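Side-chain contacts in 2-dehydropantoate 2-reductase (Porphyromonas gingivalis, PDB 2QYT), which probably catalyses the NADPH-dependent reduction of 2-dehydropantoate (ketopantoate) to (R)-pantoate, the second step from 3-methyl-2-oxobutanoate toward pantothenate: residues A[9-14]-A[178-183]; A[85-90]-A[101-106]; A[217-222]-A[228-233]; A[208-213]-A[302-307]; A[243-248]-A[287-292]. One frame throughout, in Å; residues are numbered along the deposited sequence.

Contact 1. Residues A[9-14]-A[178-183]; sequences IKIAVF and AELLTA
Leu180 drives its isobutyl group from the helix toward Ile9 and Ile11, and this one side chain carries the helix side of the contact. Its CB points at the strand without meeting it. From there CG stands anti to the backbone N (chi1 -173°), which leaves CG beside the carbonyl carbon and presents both methyls to the strand. CD1 takes the Ile9 side: it lies 3.8 Å from Ile9 CD1, and Ile9 CG2 is equally near, so the methyl touches both branches of that isoleucine. The two side chains reach for each other tip to tip. CD2 turns the other way and lies 3.7 Å from Ile11 CD1; here the chains slide past one another in opposite directions. The nearest alpha carbons, Ile9 CA and Leu180 CA, remain 9.4 Å apart, a gap that long branched residues bridge well. Strand 9-14 is the middle strand of the parallel sheet of a Rossmann-type domain, and strand alternation sends Ile9 and Ile11 to the helix while Lys10 points away. Helix 18-33, the first helix after this strand, supplies Leu27, which touches both Ile11 and Leu180, and Leu38 of the next strand packs on Leu180 as well. The neighbouring Leu181 looks elsewhere, to Phe161 and Phe163 of the mixed sheet, which places helix 172-183 between the two sheets. No hydrogen bond joins the segments. Beta-branched isoleucines suit the extended strand, whereas leucine, branched one carbon further out, is at ease on the helix and offers two methyls at its end.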
# COMPACT_ATOMS: atom_id res chain seq x y z
N ILE A 9 -22.84 3.71 -1.99
CA ILE A 9 -21.62 3.43 -1.25
C ILE A 9 -20.64 4.57 -1.55
O ILE A 9 -20.61 5.09 -2.65
CB ILE A 9 -21.04 2.05 -1.65
CG1 ILE A 9 -22.05 0.96 -1.30
CG2 ILE A 9 -19.75 1.79 -0.92
CD1 ILE A 9 -21.83 -0.32 -2.13
N LYS A 10 -19.87 4.97 -0.55
CA LYS A 10 -19.05 6.17 -0.62
C LYS A 10 -17.62 5.73 -0.30
O LYS A 10 -17.38 5.18 0.80
CB LYS A 10 -19.55 7.18 0.43
CG LYS A 10 -20.98 7.69 0.15
CD LYS A 10 -21.41 8.61 1.30
CE LYS A 10 -22.91 8.91 1.27
NZ LYS A 10 -23.27 10.09 2.18
N ILE A 11 -16.70 5.95 -1.25
CA ILE A 11 -15.29 5.67 -1.07
C ILE A 11 -14.47 6.95 -1.23
O ILE A 11 -14.67 7.69 -2.19
CB ILE A 11 -14.78 4.65 -2.17
CG1 ILE A 11 -15.60 3.37 -2.14
CG2 ILE A 11 -13.29 4.30 -1.98
CD1 ILE A 11 -14.82 2.16 -2.67
N ALA A 12 -13.53 7.19 -0.33
CA ALA A 12 -12.58 8.28 -0.50
C ALA A 12 -11.16 7.77 -0.71
O ALA A 12 -10.76 6.75 -0.14
CB ALA A 12 -12.63 9.16 0.68
N VAL A 13 -10.40 8.49 -1.54
CA VAL A 13 -9.00 8.18 -1.74
C VAL A 13 -8.19 9.33 -1.20
O VAL A 13 -8.28 10.42 -1.73
CB VAL A 13 -8.66 7.87 -3.23
CG1 VAL A 13 -7.24 7.32 -3.34
CG2 VAL A 13 -9.59 6.82 -3.75
N PHE A 14 -7.38 9.05 -0.18
CA PHE A 14 -6.55 10.05 0.47
C PHE A 14 -5.11 9.89 -0.02
O PHE A 14 -4.40 8.98 0.37
CB PHE A 14 -6.63 9.85 2.01
CG PHE A 14 -5.93 10.94 2.80
CD1 PHE A 14 -6.48 12.21 2.89
CD2 PHE A 14 -4.74 10.68 3.47
CE1 PHE A 14 -5.88 13.21 3.62
CE2 PHE A 14 -4.10 11.68 4.19
CZ PHE A 14 -4.68 12.95 4.27
N ALA A 178 -14.90 -6.23 -1.59
CA ALA A 178 -14.25 -7.12 -2.56
C ALA A 178 -15.03 -7.16 -3.87
O ALA A 178 -14.46 -6.96 -4.92
CB ALA A 178 -14.09 -8.51 -1.97
N GLU A 179 -16.34 -7.40 -3.81
CA GLU A 179 -17.24 -7.33 -4.97
C GLU A 179 -17.19 -6.01 -5.69
O GLU A 179 -17.23 -5.93 -6.92
CB GLU A 179 -18.69 -7.55 -4.50
CG GLU A 179 -18.99 -8.95 -4.02
CD GLU A 179 -20.50 -9.23 -4.00
OE1 GLU A 179 -20.92 -10.28 -4.49
OE2 GLU A 179 -21.27 -8.37 -3.49
N LEU A 180 -17.13 -4.95 -4.91
CA LEU A 180 -17.10 -3.63 -5.44
C LEU A 180 -15.75 -3.30 -6.16
O LEU A 180 -15.72 -2.68 -7.23
CB LEU A 180 -17.36 -2.67 -4.30
CG LEU A 180 -17.53 -1.21 -4.60
CD1 LEU A 180 -18.32 -0.62 -3.45
CD2 LEU A 180 -16.11 -0.67 -4.64
N LEU A 181 -14.64 -3.70 -5.55
CA LEU A 181 -13.33 -3.57 -6.20
C LEU A 181 -13.24 -4.39 -7.50
O LEU A 181 -12.70 -3.93 -8.51
CB LEU A 181 -12.23 -4.02 -5.22
CG LEU A 181 -11.95 -3.13 -4.00
CD1 LEU A 181 -11.05 -3.87 -3.01
CD2 LEU A 181 -11.41 -1.73 -4.38
N THR A 182 -13.76 -5.60 -7.50
CA THR A 182 -13.60 -6.42 -8.70
C THR A 182 -14.60 -5.99 -9.83
O THR A 182 -14.29 -6.11 -11.02
CB THR A 182 -13.65 -7.95 -8.37
OG1 THR A 182 -14.96 -8.44 -8.57
CG2 THR A 182 -13.28 -8.25 -6.95
N ALA A 183 -15.79 -5.51 -9.44
CA ALA A 183 -16.70 -4.82 -10.39
C ALA A 183 -16.07 -3.58 -11.07
O ALA A 183 -16.45 -3.19 -12.15
CB ALA A 183 -18.02 -4.48 -9.70

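Contact 2. Residues A[85-90]-A[101-106]; sequences DYILFC and AEIRPM. With EDO (1,2-ethanediol), chain G.
Phe89 turns an edge of its ring to Ile103: CG2 of the isoleucine lies near the ring plane, 3.9 Å from Phe89 CE1, and the two side chains cross at about a right angle. Segment 101-106 thus meets the rim and puts nothing over either face; Phe14 of the adjacent strand meets this ring with its own plane tilted by about 20°. Ile103 has CG1 in the crowded position between backbone N and carbonyl carbon (chi1 72°), which leaves CG2 for the edge contact and brings CD1 within 4.1 Å of Phe89 CD1. Two residues earlier in the strand Ile87, beta-branched as suits an extended chain, reaches the helix end with its CD1 3.8 Å from Met106 CB and 4.4 Å from Ile103 CD1. Met106, a selenomethionine, is met at its base; its side chain also packs on Ala12, Pro78 and Val81. Ile103 O, near Ile87 CD1, accepts a hydrogen bond from Met106 N at 2.8 Å. Strand 86-89, helix 96-103 and strand 111-115 form a beta-alpha-beta crossover between parallel neighbours of the Rossmann-type sheet, and this contact lays the end of the helix on its strand. A 1,2-ethanediol, probably from the crystallisation liquor, places O1 2.9 Å from Cys90 O and is hydrogen-bonded to Gly17 N and Gly20 N, in a glycine-rich turn consistent with a dinucleotide-binding GxGxxG motif. The chemistry divides accordingly: buried hydrocarbon, with no hydrogen bond across it, fastens helix to strand, while polar backbone atoms lie beyond the strand's end, where a small diol can settle.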
# COMPACT_ATOMS: atom_id res chain seq x y z
N ASP A 85 -17.88 5.28 3.41
CA ASP A 85 -17.82 3.87 3.81
C ASP A 85 -16.38 3.28 3.88
O ASP A 85 -16.10 2.45 4.73
CB ASP A 85 -18.78 3.05 2.94
CG ASP A 85 -20.20 3.57 3.07
OD1 ASP A 85 -20.72 3.50 4.17
OD2 ASP A 85 -20.77 4.11 2.11
N TYR A 86 -15.52 3.73 2.96
CA TYR A 86 -14.14 3.22 2.79
C TYR A 86 -13.24 4.40 2.53
O TYR A 86 -13.57 5.25 1.74
CB TYR A 86 -14.04 2.21 1.64
CG TYR A 86 -15.05 1.07 1.77
CD1 TYR A 86 -16.25 1.06 1.01
CD2 TYR A 86 -14.83 0.02 2.66
CE1 TYR A 86 -17.18 -0.02 1.14
CE2 TYR A 86 -15.78 -1.06 2.81
CZ TYR A 86 -16.92 -1.06 2.04
OH TYR A 86 -17.77 -2.13 2.19
N ILE A 87 -12.17 4.46 3.30
CA ILE A 87 -11.07 5.32 3.00
C ILE A 87 -9.88 4.46 2.58
O ILE A 87 -9.40 3.60 3.33
CB ILE A 87 -10.66 6.19 4.20
CG1 ILE A 87 -11.83 7.09 4.63
CG2 ILE A 87 -9.36 7.01 3.87
CD1 ILE A 87 -11.65 7.72 6.04
N LEU A 88 -9.41 4.72 1.36
CA LEU A 88 -8.14 4.16 0.86
C LEU A 88 -7.05 5.19 1.18
O LEU A 88 -7.09 6.33 0.68
CB LEU A 88 -8.27 3.98 -0.67
CG LEU A 88 -8.70 2.63 -1.23
CD1 LEU A 88 -9.75 1.90 -0.47
CD2 LEU A 88 -8.98 2.71 -2.78
N PHE A 89 -6.15 4.81 2.07
CA PHE A 89 -5.18 5.73 2.64
C PHE A 89 -3.90 5.47 1.85
O PHE A 89 -3.30 4.42 1.96
CB PHE A 89 -5.03 5.45 4.15
CG PHE A 89 -4.14 6.44 4.88
CD1 PHE A 89 -4.68 7.62 5.39
CD2 PHE A 89 -2.78 6.18 5.05
CE1 PHE A 89 -3.87 8.55 6.07
CE2 PHE A 89 -1.93 7.11 5.73
CZ PHE A 89 -2.50 8.29 6.25
N CYS A 90 -3.50 6.45 1.04
CA CYS A 90 -2.48 6.30 0.01
C CYS A 90 -1.47 7.44 0.01
O CYS A 90 -0.87 7.75 -1.01
CB CYS A 90 -3.15 6.18 -1.38
SG CYS A 90 -4.37 4.82 -1.47
N ALA A 101 -5.45 12.57 12.08
CA ALA A 101 -6.14 13.86 12.30
C ALA A 101 -6.84 14.42 11.03
O ALA A 101 -7.99 14.87 11.09
CB ALA A 101 -5.19 14.87 12.89
N GLU A 102 -6.16 14.32 9.88
CA GLU A 102 -6.63 14.87 8.61
C GLU A 102 -7.74 14.08 7.98
O GLU A 102 -8.56 14.65 7.27
CB GLU A 102 -5.48 14.92 7.59
CG GLU A 102 -4.20 15.49 8.17
CD GLU A 102 -4.01 16.94 7.90
OE1 GLU A 102 -4.91 17.53 7.27
OE2 GLU A 102 -2.97 17.50 8.32
N ILE A 103 -7.79 12.78 8.18
CA ILE A 103 -8.88 11.99 7.63
C ILE A 103 -10.10 11.88 8.57
O ILE A 103 -11.15 11.40 8.15
CB ILE A 103 -8.38 10.56 7.17
CG1 ILE A 103 -8.08 9.68 8.39
CG2 ILE A 103 -7.19 10.67 6.17
CD1 ILE A 103 -7.73 8.20 8.03
N ARG A 104 -9.96 12.25 9.85
CA ARG A 104 -11.08 12.13 10.80
C ARG A 104 -12.45 12.69 10.31
O ARG A 104 -13.51 12.05 10.55
CB ARG A 104 -10.73 12.74 12.19
CG ARG A 104 -9.96 11.78 13.11
CD ARG A 104 -9.93 12.27 14.56
NE ARG A 104 -9.16 11.36 15.41
CZ ARG A 104 -9.67 10.24 15.92
NH1 ARG A 104 -8.94 9.46 16.69
NH2 ARG A 104 -10.93 9.90 15.64
N PRO A 105 -12.45 13.87 9.65
CA PRO A 105 -13.75 14.32 9.11
C PRO A 105 -14.42 13.34 8.14
O PRO A 105 -15.59 13.49 7.88
CB PRO A 105 -13.41 15.65 8.43
CG PRO A 105 -12.24 16.16 9.15
CD PRO A 105 -11.40 14.87 9.41
N MSE A 106 -13.70 12.35 7.63
CA MSE A 106 -14.32 11.37 6.78
C MSE A 106 -14.74 10.10 7.50
O MSE A 106 -15.31 9.21 6.88
CB MSE A 106 -13.44 11.06 5.55
CG MSE A 106 -13.21 12.32 4.68
SE MSE A 106 -12.18 11.95 3.11
CE MSE A 106 -10.49 11.40 4.00
C1 EDO G . 0.04 6.47 -3.65
O1 EDO G . -1.00 7.44 -3.85
C2 EDO G . 1.36 6.92 -4.29
O2 EDO G . 2.00 5.75 -4.77

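Contact 3. Residues A[217-222]-A[228-233]; sequences KPIGSI and PELLSL
Ile222 and Leu230 mark the closest backbone approach, their CA atoms 7.3 Å apart, one in helix 219-225, the other in helix 227-244, which follows after a one-residue link. Across this gap the main work is done by Leu230. Its CG is anti to the backbone N (chi1 -163°), which throws the forked end toward the shorter helix, and there CD2 comes to 3.5 Å from Ile222 CG2, tighter than ordinary van der Waals contact. Leu230 CD1 joins in more loosely, 4.1 Å from Ile222 CG2. Next to Ile222, Ile219 extends its CD1 to 4.2 Å from Leu230 CD2, so this leucine methyl is touched by both isoleucines; each of them crosses Leu230 at about a right angle. Leucine suits this place because its forked end sets two methyls against Ile222, one of which serves Ile219 too. The arrangement is a tight corner between consecutive helices in the all-helical C-terminal domain of the ketopantoate reductase family, related to that of 6-phosphogluconate dehydrogenase. Phe215, at the end of helix 194-215, lies against Ile222. Glu229 OE2 bonds back to His226 ND1 in the link. Ser232 can turn its hydroxyl back on the chain: OG donates to Pro228 O at 3.0 Å from above the carbonyl plane, 39° out of it, and that oxygen also accepts the regular helical bond from Ser232 N.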
# COMPACT_ATOMS: atom_id res chain seq x y z
N LYS A 217 23.82 -1.00 -6.57
CA LYS A 217 23.80 -1.93 -7.70
C LYS A 217 22.38 -2.40 -7.98
O LYS A 217 21.54 -2.38 -7.07
CB LYS A 217 24.69 -3.13 -7.36
CG LYS A 217 25.44 -3.73 -8.55
CD LYS A 217 26.79 -4.31 -8.14
CE LYS A 217 26.68 -5.66 -7.44
NZ LYS A 217 28.02 -6.22 -7.13
N PRO A 218 22.07 -2.80 -9.24
CA PRO A 218 20.74 -3.40 -9.47
C PRO A 218 20.69 -4.83 -8.93
O PRO A 218 21.73 -5.46 -8.74
CB PRO A 218 20.58 -3.38 -11.00
CG PRO A 218 21.80 -2.62 -11.53
CD PRO A 218 22.85 -2.72 -10.49
N ILE A 219 19.47 -5.32 -8.68
CA ILE A 219 19.24 -6.61 -8.00
C ILE A 219 19.83 -7.83 -8.73
O ILE A 219 20.36 -8.75 -8.09
CB ILE A 219 17.73 -6.83 -7.69
CG1 ILE A 219 17.50 -8.11 -6.88
CG2 ILE A 219 16.90 -6.84 -9.00
CD1 ILE A 219 17.76 -7.97 -5.40
N GLY A 220 19.74 -7.83 -10.06
CA GLY A 220 20.28 -8.92 -10.87
C GLY A 220 21.78 -8.99 -10.83
O GLY A 220 22.37 -10.03 -11.15
N SER A 221 22.42 -7.89 -10.43
CA SER A 221 23.86 -7.83 -10.25
C SER A 221 24.20 -8.20 -8.81
O SER A 221 25.33 -8.58 -8.50
CB SER A 221 24.39 -6.44 -10.60
OG SER A 221 25.81 -6.42 -10.68
N ILE A 222 23.21 -8.06 -7.94
CA ILE A 222 23.29 -8.47 -6.54
C ILE A 222 23.17 -10.00 -6.46
O ILE A 222 23.87 -10.63 -5.67
CB ILE A 222 22.17 -7.77 -5.68
CG1 ILE A 222 22.41 -6.26 -5.61
CG2 ILE A 222 22.09 -8.33 -4.28
CD1 ILE A 222 23.77 -5.88 -5.10
N PRO A 228 25.48 -14.73 -1.18
CA PRO A 228 25.58 -14.92 0.27
C PRO A 228 24.96 -13.80 1.09
O PRO A 228 24.18 -14.09 1.99
CB PRO A 228 27.09 -15.02 0.50
CG PRO A 228 27.58 -15.69 -0.76
CD PRO A 228 26.76 -15.06 -1.86
N GLU A 229 25.29 -12.55 0.77
CA GLU A 229 24.80 -11.40 1.50
C GLU A 229 23.28 -11.31 1.34
O GLU A 229 22.57 -11.14 2.32
CB GLU A 229 25.45 -10.10 1.00
CG GLU A 229 26.90 -9.94 1.40
CD GLU A 229 27.87 -10.49 0.37
OE1 GLU A 229 27.67 -11.63 -0.12
OE2 GLU A 229 28.84 -9.77 0.03
N LEU A 230 22.81 -11.49 0.10
CA LEU A 230 21.40 -11.42 -0.19
C LEU A 230 20.64 -12.44 0.66
O LEU A 230 19.69 -12.08 1.34
CB LEU A 230 21.14 -11.59 -1.69
CG LEU A 230 19.80 -11.19 -2.33
CD1 LEU A 230 19.19 -9.88 -1.83
CD2 LEU A 230 20.03 -11.10 -3.82
N LEU A 231 21.13 -13.67 0.67
CA LEU A 231 20.58 -14.74 1.49
C LEU A 231 20.65 -14.48 3.00
O LEU A 231 19.74 -14.85 3.74
CB LEU A 231 21.28 -16.06 1.17
CG LEU A 231 20.90 -17.32 1.94
CD1 LEU A 231 19.44 -17.67 1.70
CD2 LEU A 231 21.81 -18.48 1.50
N SER A 232 21.74 -13.87 3.45
CA SER A 232 21.83 -13.42 4.82
C SER A 232 20.69 -12.46 5.20
O SER A 232 20.18 -12.54 6.29
CB SER A 232 23.17 -12.76 5.09
OG SER A 232 24.16 -13.74 4.99
N LEU A 233 20.34 -11.55 4.29
CA LEU A 233 19.24 -10.60 4.50
C LEU A 233 17.87 -11.32 4.54
O LEU A 233 17.01 -11.03 5.38
CB LEU A 233 19.25 -9.53 3.39
CG LEU A 233 19.68 -8.08 3.64
CD1 LEU A 233 20.78 -7.89 4.69
CD2 LEU A 233 20.04 -7.39 2.35

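Contact 4. Residues A[208-213]-A[302-307]; sequences TATATA and PMYKRM
Tyr304 is the first residue of helix 302-309 to meet helix 194-215, its side chain crossing that of Thr210 at about a right angle, with Tyr304 CE2 3.6 Å from Thr210 CG2. The phenol oxygen goes on to a hydrogen bond with Ser206 OG, one turn earlier on the partner helix. Met307, a selenomethionine, does the rest: its CG is 3.4 Å from Thr210 OG1, and the chain, bent at chi2 (125°), carries CE to 3.4 Å from Ala211 CA, a tight pair, with Ala211 CB looser at 4.1 Å. The axes of segments 208-213 and 302-307 approach to 10.8 Å at 54°, so a long flexible side chain and a ring are fitting spacers, while alanine lets the methyl reach the backbone. Both helices belong to the all-helical C-terminal domain. Thr210 chi1, 137°, departs from a staggered torsion, and its buried OG1 finds no polar partner in the model; a hydroxyl set against hydrocarbon in this way should pay a desolvation cost that the packing must repay.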
# COMPACT_ATOMS: atom_id res chain seq x y z
N THR A 208 15.37 -6.05 -0.81
CA THR A 208 15.70 -5.44 -2.11
C THR A 208 16.14 -3.99 -1.97
O THR A 208 17.18 -3.60 -2.52
CB THR A 208 14.53 -5.53 -3.11
OG1 THR A 208 14.16 -6.90 -3.30
CG2 THR A 208 14.91 -4.92 -4.45
N ALA A 209 15.37 -3.20 -1.23
CA ALA A 209 15.72 -1.80 -0.98
C ALA A 209 17.06 -1.70 -0.25
O ALA A 209 17.97 -1.03 -0.72
CB ALA A 209 14.61 -1.06 -0.23
N THR A 210 17.21 -2.39 0.88
CA THR A 210 18.47 -2.26 1.62
C THR A 210 19.69 -2.74 0.82
O THR A 210 20.70 -2.05 0.76
CB THR A 210 18.43 -2.75 3.12
OG1 THR A 210 19.62 -3.52 3.42
CG2 THR A 210 17.21 -3.57 3.43
N ALA A 211 19.57 -3.91 0.18
CA ALA A 211 20.66 -4.51 -0.61
C ALA A 211 21.11 -3.66 -1.81
O ALA A 211 22.32 -3.47 -1.98
CB ALA A 211 20.30 -5.93 -1.05
N THR A 212 20.17 -3.18 -2.62
CA THR A 212 20.51 -2.29 -3.76
C THR A 212 20.97 -0.90 -3.31
O THR A 212 21.64 -0.21 -4.06
CB THR A 212 19.38 -2.14 -4.84
OG1 THR A 212 18.32 -1.31 -4.36
CG2 THR A 212 18.85 -3.49 -5.30
N ALA A 213 20.60 -0.50 -2.09
CA ALA A 213 20.99 0.80 -1.56
C ALA A 213 22.39 0.79 -0.93
O ALA A 213 23.14 1.76 -1.05
CB ALA A 213 19.96 1.32 -0.56
N PRO A 302 23.16 -9.36 12.10
CA PRO A 302 24.40 -8.67 11.74
C PRO A 302 24.41 -7.99 10.37
O PRO A 302 24.89 -6.87 10.26
CB PRO A 302 25.47 -9.77 11.83
CG PRO A 302 24.72 -11.05 11.74
CD PRO A 302 23.38 -10.80 12.35
N MSE A 303 23.90 -8.66 9.34
CA MSE A 303 23.89 -8.11 7.97
C MSE A 303 23.05 -6.84 7.83
O MSE A 303 23.50 -5.85 7.24
CB MSE A 303 23.41 -9.15 6.96
CG MSE A 303 23.74 -8.84 5.49
SE MSE A 303 25.68 -8.75 5.06
CE MSE A 303 26.30 -10.47 5.77
N TYR A 304 21.82 -6.88 8.36
CA TYR A 304 20.97 -5.69 8.42
C TYR A 304 21.64 -4.56 9.20
O TYR A 304 21.59 -3.41 8.77
CB TYR A 304 19.62 -6.03 9.02
CG TYR A 304 18.54 -6.26 8.00
CD1 TYR A 304 18.24 -7.55 7.56
CD2 TYR A 304 17.80 -5.19 7.49
CE1 TYR A 304 17.25 -7.77 6.62
CE2 TYR A 304 16.79 -5.41 6.54
CZ TYR A 304 16.52 -6.70 6.11
OH TYR A 304 15.53 -6.91 5.19
N LYS A 305 22.26 -4.89 10.33
CA LYS A 305 22.91 -3.88 11.18
C LYS A 305 24.13 -3.25 10.52
O LYS A 305 24.32 -2.04 10.61
CB LYS A 305 23.27 -4.46 12.55
CG LYS A 305 22.06 -4.85 13.40
CD LYS A 305 22.41 -4.88 14.89
CE LYS A 305 22.98 -6.22 15.34
NZ LYS A 305 24.40 -6.44 14.95
N ARG A 306 24.95 -4.06 9.86
CA ARG A 306 26.08 -3.57 9.06
C ARG A 306 25.55 -2.64 7.97
O ARG A 306 26.08 -1.56 7.76
CB ARG A 306 26.86 -4.75 8.43
CG ARG A 306 28.26 -4.40 7.93
CD ARG A 306 28.53 -4.88 6.48
NE ARG A 306 28.90 -6.29 6.35
CZ ARG A 306 29.29 -6.88 5.21
NH1 ARG A 306 29.37 -6.20 4.07
NH2 ARG A 306 29.60 -8.18 5.20
N MSE A 307 24.48 -3.07 7.30
CA MSE A 307 23.88 -2.35 6.16
C MSE A 307 23.22 -1.01 6.56
O MSE A 307 23.45 0.02 5.92
CB MSE A 307 22.87 -3.27 5.45
CG MSE A 307 23.01 -3.35 3.92
SE MSE A 307 23.21 -5.19 3.23
CE MSE A 307 23.40 -4.88 1.34

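Contact 5. Residues A[243-248]-A[287-292]; sequences AKYGQV and TGYVVR
Lys244 and Tyr289 reach each other from opposite directions across the surface of the C-terminal helical domain, joining the last turn of helix 227-244 to the first turn of helix 288-296. The close part is a single meeting of polar ends: Lys244 NZ sits 2.9 Å from Tyr289 OH, at the edge of the ring and near its plane. Tyr289 has CG anti to its own backbone N (chi1 171°), which extends the ring toward the lysine; a tyrosine suits the site because a rigid ring carries its hydroxyl far from the helix. Lys244 matches it with a long chain bent at chi3 (-61°), and a weak, long ion pair with Glu293 may share its charge. Everything else is loose. Lys244 CA and Val290 CA, the nearest pair of alpha carbons, are 11.3 Å apart, and only 69 Å² of surface is buried in all. Tyr245, where the chain leaves the helix, lays its ring nearly parallel to that of Phe241 rather than on Tyr289. The Tyr289 side chain also touches Ala120 and Asp121, in a loop of the N-terminal domain. The two phenol oxygens, Tyr245 OH and Tyr289 OH, stop 4.3 Å apart.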
# COMPACT_ATOMS: atom_id res chain seq x y z
N ALA A 243 9.98 -14.66 14.70
CA ALA A 243 9.99 -14.35 16.13
C ALA A 243 8.74 -13.62 16.62
O ALA A 243 8.15 -14.02 17.63
CB ALA A 243 11.25 -13.58 16.50
N LYS A 244 8.33 -12.56 15.92
CA LYS A 244 7.25 -11.69 16.42
C LYS A 244 5.83 -12.13 16.09
O LYS A 244 4.95 -12.03 16.96
CB LYS A 244 7.47 -10.21 16.07
CG LYS A 244 7.44 -9.84 14.59
CD LYS A 244 7.39 -8.33 14.40
CE LYS A 244 6.14 -7.72 15.04
NZ LYS A 244 6.09 -6.24 14.86
N TYR A 245 5.59 -12.60 14.87
CA TYR A 245 4.28 -13.15 14.50
C TYR A 245 4.28 -14.68 14.67
O TYR A 245 3.58 -15.40 13.95
CB TYR A 245 3.87 -12.79 13.06
CG TYR A 245 3.86 -11.30 12.76
CD1 TYR A 245 2.69 -10.52 12.92
CD2 TYR A 245 5.02 -10.68 12.25
CE1 TYR A 245 2.69 -9.14 12.62
CE2 TYR A 245 5.02 -9.32 11.94
CZ TYR A 245 3.87 -8.55 12.12
OH TYR A 245 3.92 -7.20 11.80
N GLY A 246 5.10 -15.15 15.62
CA GLY A 246 5.02 -16.52 16.16
C GLY A 246 5.19 -17.71 15.23
O GLY A 246 5.72 -18.75 15.64
N GLN A 247 4.74 -17.55 13.98
CA GLN A 247 4.63 -18.66 13.03
C GLN A 247 5.57 -18.47 11.85
O GLN A 247 6.71 -18.93 11.89
CB GLN A 247 3.18 -18.81 12.54
CG GLN A 247 2.17 -18.89 13.68
CD GLN A 247 0.78 -18.49 13.23
OE1 GLN A 247 0.30 -17.40 13.57
NE2 GLN A 247 0.12 -19.36 12.47
N VAL A 248 5.08 -17.80 10.80
CA VAL A 248 5.88 -17.35 9.64
C VAL A 248 6.47 -18.50 8.82
O VAL A 248 7.58 -18.98 9.11
CB VAL A 248 6.95 -16.31 10.07
CG1 VAL A 248 7.87 -15.93 8.90
CG2 VAL A 248 6.27 -15.09 10.66
N THR A 287 14.54 -0.61 6.37
CA THR A 287 15.79 -1.01 7.02
C THR A 287 15.74 -0.76 8.54
O THR A 287 15.90 -1.69 9.33
CB THR A 287 17.00 -0.24 6.41
OG1 THR A 287 16.74 0.04 5.02
CG2 THR A 287 18.27 -1.03 6.54
N GLY A 288 15.50 0.50 8.93
CA GLY A 288 15.49 0.89 10.34
C GLY A 288 14.55 0.07 11.19
O GLY A 288 14.89 -0.33 12.30
N TYR A 289 13.36 -0.19 10.64
CA TYR A 289 12.32 -0.95 11.34
C TYR A 289 12.84 -2.30 11.80
O TYR A 289 12.73 -2.63 13.00
CB TYR A 289 11.09 -1.16 10.43
CG TYR A 289 10.10 -2.12 11.04
CD1 TYR A 289 9.23 -1.71 12.06
CD2 TYR A 289 10.06 -3.45 10.63
CE1 TYR A 289 8.33 -2.60 12.64
CE2 TYR A 289 9.16 -4.35 11.21
CZ TYR A 289 8.30 -3.92 12.21
OH TYR A 289 7.41 -4.82 12.76
N VAL A 290 13.41 -3.04 10.83
CA VAL A 290 14.00 -4.37 10.98
C VAL A 290 15.04 -4.42 12.11
O VAL A 290 14.91 -5.22 13.05
CB VAL A 290 14.63 -4.88 9.63
CG1 VAL A 290 14.91 -6.37 9.69
CG2 VAL A 290 13.71 -4.58 8.46
N VAL A 291 16.05 -3.54 12.06
CA VAL A 291 17.06 -3.43 13.12
C VAL A 291 16.42 -3.28 14.53
O VAL A 291 16.81 -3.96 15.50
CB VAL A 291 18.04 -2.25 12.84
CG1 VAL A 291 18.92 -1.94 14.07
CG2 VAL A 291 18.90 -2.53 11.60
N ARG A 292 15.45 -2.38 14.63
CA ARG A 292 14.88 -2.09 15.92
C ARG A 292 13.92 -3.15 16.43
O ARG A 292 13.90 -3.44 17.63
CB ARG A 292 14.25 -0.71 15.91
CG ARG A 292 15.29 0.37 16.13
CD ARG A 292 14.65 1.74 16.27
NE ARG A 292 15.17 2.63 15.24
CZ ARG A 292 14.67 2.73 14.00
NH1 ARG A 292 13.61 2.01 13.60
NH2 ARG A 292 15.24 3.56 13.15

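From the N terminus, strand 9-14 opens contact 1, whose long loop closes only at helix 172-183; contact 2 is nested inside it as a short local closure. The two share the parallel sheet, since strands 9-14 and 86-89 are neighbours, and Phe14 touches Phe89. The chain then enters the helical domain, where 208-213 opens contact 4. Within that loop contact 3 closes first, then contact 5, in series, before 302-307 closes contact 4. No loops cross. Contact 4 touches both of its nested partners, through Leu233 and Val290 among others, while contacts 3 and 5 share helix 227-244. Contacts 2 and 5, in different domains, remain about 16 Å apart at their nearest atoms.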